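Local coordinates for protein phosphonate monoester hydrolase (Ruegeria pomeroyi, PDB 4UPK) that belongs to the sulfatase family within the alkaline phosphatase clan of enzymes, at residues C48-L62 and Y313-G325. Sequence-based numbering, arbitrary orientation.
Sequences CLWGALADHVELPHL and YLGLATEVDTHIG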
loop_
_atom_site.group_PDB
_atom_site.type_symbol
_atom_site.label_atom_id
_atom_site.label_comp_id
_atom_site.label_asym_id
_atom_site.label_seq_id
_atom_site.Cartn_x
_atom_site.Cartn_y
_atom_site.Cartn_z
ATOM N N CYS A 48 29.612 -34.824 5.365
ATOM C CA CYS A 48 29.399 -35.359 6.714
ATOM C C CYS A 48 28.292 -36.406 6.666
ATOM O O CYS A 48 28.340 -37.378 7.417
ATOM C CB CYS A 48 29.069 -34.241 7.696
ATOM S SG CYS A 48 30.477 -33.190 8.094
ATOM N N LEU A 49 27.283 -36.197 5.800
ATOM C CA LEU A 49 26.174 -37.137 5.653
ATOM C C LEU A 49 26.608 -38.309 4.766
ATOM O O LEU A 49 26.410 -39.469 5.136
ATOM C CB LEU A 49 24.907 -36.435 5.121
ATOM C CG LEU A 49 23.634 -37.297 4.927
ATOM C CD1 LEU A 49 23.150 -37.892 6.249
ATOM C CD2 LEU A 49 22.526 -36.491 4.317
ATOM N N TRP A 50 27.224 -38.000 3.620
ATOM C CA TRP A 50 27.739 -38.983 2.676
ATOM C C TRP A 50 28.941 -38.346 1.974
ATOM O O TRP A 50 28.821 -37.263 1.397
ATOM C CB TRP A 50 26.641 -39.415 1.679
ATOM C CG TRP A 50 27.032 -40.590 0.831
ATOM C CD1 TRP A 50 26.834 -41.911 1.117
ATOM C CD2 TRP A 50 27.752 -40.550 -0.415
ATOM N NE1 TRP A 50 27.379 -42.698 0.121
ATOM C CE2 TRP A 50 27.934 -41.885 -0.839
ATOM C CE3 TRP A 50 28.243 -39.509 -1.224
ATOM C CZ2 TRP A 50 28.592 -42.208 -2.032
ATOM C CZ3 TRP A 50 28.888 -39.830 -2.411
ATOM C CH2 TRP A 50 29.064 -41.165 -2.802
ATOM N N GLY A 51 30.088 -38.992 2.051
ATOM C CA GLY A 51 31.314 -38.470 1.462
ATOM C C GLY A 51 32.530 -38.672 2.343
ATOM O O GLY A 51 32.550 -39.577 3.175
ATOM N N ALA A 52 33.548 -37.821 2.156
ATOM C CA ALA A 52 34.861 -37.861 2.823
ATOM C C ALA A 52 34.880 -37.876 4.363
ATOM O O ALA A 52 35.764 -38.503 4.959
ATOM C CB ALA A 52 35.739 -36.741 2.292
ATOM N N LEU A 53 33.929 -37.177 4.999
ATOM C CA LEU A 53 33.847 -37.070 6.457
ATOM C C LEU A 53 32.781 -37.972 7.102
ATOM O O LEU A 53 32.756 -38.088 8.323
ATOM C CB LEU A 53 33.627 -35.594 6.869
ATOM C CG LEU A 53 34.825 -34.619 6.766
ATOM C CD1 LEU A 53 34.375 -33.193 7.039
ATOM C CD2 LEU A 53 35.962 -34.978 7.757
ATOM N N ALA A 54 31.908 -38.600 6.284
ATOM C CA ALA A 54 30.804 -39.461 6.727
ATOM C C ALA A 54 31.206 -40.566 7.710
ATOM O O ALA A 54 30.515 -40.764 8.714
ATOM C CB ALA A 54 30.060 -40.038 5.524
ATOM N N ASP A 55 32.344 -41.242 7.466
ATOM C CA ASP A 55 32.855 -42.319 8.333
ATOM C C ASP A 55 33.452 -41.836 9.661
ATOM O O ASP A 55 33.828 -42.663 10.490
ATOM C CB ASP A 55 33.862 -43.197 7.579
ATOM C CG ASP A 55 33.263 -44.038 6.453
ATOM O OD1 ASP A 55 32.041 -44.377 6.535
ATOM O OD2 ASP A 55 34.020 -44.384 5.500
ATOM N N HIS A 56 33.542 -40.518 9.864
ATOM C CA HIS A 56 34.118 -39.913 11.071
ATOM C C HIS A 56 33.091 -39.228 11.952
ATOM O O HIS A 56 33.465 -38.529 12.899
ATOM C CB HIS A 56 35.269 -38.967 10.684
ATOM C CG HIS A 56 36.339 -39.665 9.901
ATOM N ND1 HIS A 56 36.329 -39.659 8.521
ATOM C CD2 HIS A 56 37.340 -40.478 10.329
ATOM C CE1 HIS A 56 37.358 -40.403 8.148
ATOM N NE2 HIS A 56 37.992 -40.923 9.200
ATOM N N VAL A 57 31.792 -39.430 11.656
ATOM C CA VAL A 57 30.693 -38.818 12.399
ATOM C C VAL A 57 29.439 -39.726 12.380
ATOM O O VAL A 57 29.117 -40.342 11.360
ATOM C CB VAL A 57 30.415 -37.339 11.944
ATOM C CG1 VAL A 57 29.978 -37.245 10.477
ATOM C CG2 VAL A 57 29.416 -36.635 12.870
ATOM N N GLU A 58 28.744 -39.802 13.523
ATOM C CA GLU A 58 27.530 -40.588 13.669
ATOM C C GLU A 58 26.335 -39.719 13.415
ATOM O O GLU A 58 26.092 -38.787 14.172
ATOM C CB GLU A 58 27.426 -41.233 15.072
ATOM C CG GLU A 58 28.647 -42.026 15.527
ATOM C CD GLU A 58 29.120 -43.141 14.621
ATOM O OE1 GLU A 58 28.279 -43.964 14.202
ATOM O OE2 GLU A 58 30.341 -43.209 14.353
ATOM N N LEU A 59 25.586 -40.014 12.334
ATOM C CA LEU A 59 24.352 -39.295 11.976
ATOM C C LEU A 59 23.232 -40.338 11.710
ATOM O O LEU A 59 22.656 -40.349 10.613
ATOM C CB LEU A 59 24.573 -38.355 10.769
ATOM C CG LEU A 59 25.643 -37.253 10.913
ATOM C CD1 LEU A 59 25.823 -36.495 9.594
ATOM C CD2 LEU A 59 25.298 -36.258 12.044
ATOM N N PRO A 60 22.896 -41.212 12.694
ATOM C CA PRO A 60 21.926 -42.283 12.430
ATOM C C PRO A 60 20.523 -41.890 12.027
ATOM O O PRO A 60 19.935 -42.608 11.221
ATOM C CB PRO A 60 21.933 -43.088 13.735
ATOM C CG PRO A 60 22.377 -42.128 14.759
ATOM C CD PRO A 60 23.440 -41.358 14.060
ATOM N N HIS A 61 19.968 -40.813 12.608
ATOM C CA HIS A 61 18.597 -40.399 12.310
ATOM C C HIS A 61 18.453 -39.790 10.933
ATOM O O HIS A 61 17.502 -40.123 10.222
ATOM C CB HIS A 61 18.008 -39.535 13.433
ATOM C CG HIS A 61 17.854 -40.286 14.708
ATOM N ND1 HIS A 61 16.869 -41.232 14.865
ATOM C CD2 HIS A 61 18.575 -40.210 15.846
ATOM C CE1 HIS A 61 17.002 -41.688 16.103
ATOM N NE2 HIS A 61 18.021 -41.098 16.728
ATOM N N LEU A 62 19.439 -38.982 10.523
ATOM C CA LEU A 62 19.511 -38.388 9.175
ATOM C C LEU A 62 19.775 -39.482 8.118
ATOM O O LEU A 62 19.204 -39.446 7.032
ATOM C CB LEU A 62 20.586 -37.283 9.116
ATOM C CG LEU A 62 20.266 -35.997 9.906
ATOM C CD1 LEU A 62 21.518 -35.187 10.166
ATOM C CD2 LEU A 62 19.224 -35.142 9.198
ATOM N N TYR A 313 32.804 -29.524 16.027
ATOM C CA TYR A 313 31.830 -29.331 14.947
ATOM C C TYR A 313 31.064 -30.634 14.658
ATOM O O TYR A 313 29.830 -30.609 14.583
ATOM C CB TYR A 313 32.557 -28.839 13.678
ATOM C CG TYR A 313 31.702 -28.796 12.427
ATOM C CD1 TYR A 313 31.604 -29.904 11.585
ATOM C CD2 TYR A 313 31.044 -27.634 12.050
ATOM C CE1 TYR A 313 30.837 -29.866 10.419
ATOM C CE2 TYR A 313 30.276 -27.583 10.883
ATOM C CZ TYR A 313 30.179 -28.701 10.070
ATOM O OH TYR A 313 29.432 -28.661 8.910
ATOM N N LEU A 314 31.795 -31.763 14.492
ATOM C CA LEU A 314 31.205 -33.075 14.252
ATOM C C LEU A 314 30.359 -33.555 15.438
ATOM O O LEU A 314 29.322 -34.173 15.223
ATOM C CB LEU A 314 32.275 -34.124 13.873
ATOM C CG LEU A 314 33.084 -33.897 12.590
ATOM C CD1 LEU A 314 34.216 -34.901 12.492
ATOM C CD2 LEU A 314 32.193 -33.970 11.342
ATOM N N GLY A 315 30.770 -33.214 16.659
ATOM C CA GLY A 315 30.040 -33.548 17.887
ATOM C C GLY A 315 28.702 -32.834 17.994
ATOM O O GLY A 315 27.715 -33.442 18.392
ATOM N N LEU A 316 28.639 -31.553 17.548
ATOM C CA LEU A 316 27.423 -30.720 17.479
ATOM C C LEU A 316 26.449 -31.238 16.417
ATOM O O LEU A 316 25.234 -31.184 16.644
ATOM C CB LEU A 316 27.760 -29.239 17.228
ATOM C CG LEU A 316 28.388 -28.473 18.392
ATOM C CD1 LEU A 316 28.986 -27.131 17.897
ATOM C CD2 LEU A 316 27.391 -28.252 19.510
ATOM N N ALA A 317 26.968 -31.735 15.272
ATOM C CA ALA A 317 26.182 -32.359 14.191
ATOM C C ALA A 317 25.532 -33.664 14.730
ATOM O O ALA A 317 24.346 -33.872 14.511
ATOM C CB ALA A 317 27.061 -32.658 12.994
ATOM N N THR A 318 26.277 -34.487 15.490
ATOM C CA THR A 318 25.734 -35.699 16.125
ATOM C C THR A 318 24.586 -35.318 17.130
ATOM O O THR A 318 23.546 -35.961 17.117
ATOM C CB THR A 318 26.886 -36.588 16.669
ATOM O OG1 THR A 318 27.589 -37.123 15.545
ATOM C CG2 THR A 318 26.399 -37.764 17.557
ATOM N N GLU A 319 24.757 -34.248 17.936
ATOM C CA GLU A 319 23.718 -33.798 18.852
ATOM C C GLU A 319 22.472 -33.290 18.090
ATOM O O GLU A 319 21.357 -33.564 18.512
ATOM C CB GLU A 319 24.251 -32.762 19.845
ATOM C CG GLU A 319 23.235 -32.418 20.947
ATOM C CD GLU A 319 23.533 -31.132 21.695
ATOM O OE1 GLU A 319 24.309 -30.305 21.167
ATOM O OE2 GLU A 319 23.015 -30.959 22.821
ATOM N N VAL A 320 22.651 -32.628 16.941
ATOM C CA VAL A 320 21.517 -32.195 16.097
ATOM C C VAL A 320 20.769 -33.445 15.615
ATOM O O VAL A 320 19.536 -33.500 15.688
ATOM C CB VAL A 320 21.994 -31.276 14.931
ATOM C CG1 VAL A 320 20.997 -31.233 13.774
ATOM C CG2 VAL A 320 22.314 -29.877 15.446
ATOM N N ASP A 321 21.535 -34.454 15.156
ATOM C CA ASP A 321 21.012 -35.738 14.724
ATOM C C ASP A 321 20.124 -36.403 15.784
ATOM O O ASP A 321 19.029 -36.800 15.431
ATOM C CB ASP A 321 22.130 -36.685 14.315
ATOM C CG ASP A 321 21.586 -37.890 13.601
ATOM O OD1 ASP A 321 21.396 -37.808 12.379
ATOM O OD2 ASP A 321 21.259 -38.888 14.283
ATOM N N THR A 322 20.589 -36.543 17.051
ATOM C CA THR A 322 19.830 -37.171 18.164
ATOM C C THR A 322 18.480 -36.482 18.371
ATOM O O THR A 322 17.480 -37.163 18.546
ATOM C CB THR A 322 20.652 -37.162 19.477
ATOM O OG1 THR A 322 21.955 -37.710 19.265
ATOM C CG2 THR A 322 19.960 -37.900 20.625
ATOM N N HIS A 323 18.459 -35.139 18.349
ATOM C CA HIS A 323 17.242 -34.355 18.508
ATOM C C HIS A 323 16.283 -34.431 17.317
ATOM O O HIS A 323 15.080 -34.378 17.535
ATOM C CB HIS A 323 17.538 -32.922 18.985
ATOM C CG HIS A 323 18.016 -32.901 20.399
ATOM N ND1 HIS A 323 17.141 -33.069 21.447
ATOM C CD2 HIS A 323 19.277 -32.845 20.887
ATOM C CE1 HIS A 323 17.883 -33.072 22.544
ATOM N NE2 HIS A 323 19.176 -32.943 22.256
ATOM N N ILE A 324 16.791 -34.627 16.083
ATOM C CA ILE A 324 15.971 -34.796 14.865
ATOM C C ILE A 324 15.236 -36.153 14.933
ATOM O O ILE A 324 14.103 -36.250 14.481
ATOM C CB ILE A 324 16.788 -34.563 13.535
ATOM C CG1 ILE A 324 17.029 -33.063 13.325
ATOM C CG2 ILE A 324 16.096 -35.192 12.271
ATOM C CD1 ILE A 324 17.950 -32.680 12.150
ATOM N N GLY A 325 15.864 -37.158 15.558
ATOM C CA GLY A 325 15.254 -38.465 15.811
ATOM C C GLY A 325 13.999 -38.369 16.668
ATOM O O GLY A 325 13.029 -39.087 16.436
#
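Asp321, in mid-helix, grips the backbone amides of His61 and Leu62, in the first turn of helix 60-67, with both carboxylate oxygens. Asp321 OD2 accepts from His61 N at 2.9 Å through its syn lone pair, with an N-H...O angle of 164°. Asp321 OD1 takes Leu62 N at 2.9 Å in a similarly straight bond, also on the syn side but 19° out of the carboxylate plane. Two nearly straight bonds to successive amides fix the rotation of the carboxylate; with Leu59 at the N-cap position, they serve the amide end of the helix, whose dipole would probably favour the anion. Asp321 CG stands anti to its own N (chi1 -168°), which carries the carboxylate from the helix toward these amides. Gly325 CA sits over one face of the His61 ring, offset toward its rim, 3.4 Å from the centroid, a CH-pi contact. One turn back, Thr318 OG1 donates to Glu58 O at 2.6 Å, and Tyr256 OH joins both Thr318 OG1 and Glu58 N. Farther along, Leu314 CD2 touches both Cys48 SG (3.8 Å) and Val57 CB (3.9 Å). Helix 303-333 thus holds the loop between helices 46-49 and 60-67, while Val320 and Ile324 pack on Ile41 of central-sheet strand 35-41 and Glu319 touches helix 213-224.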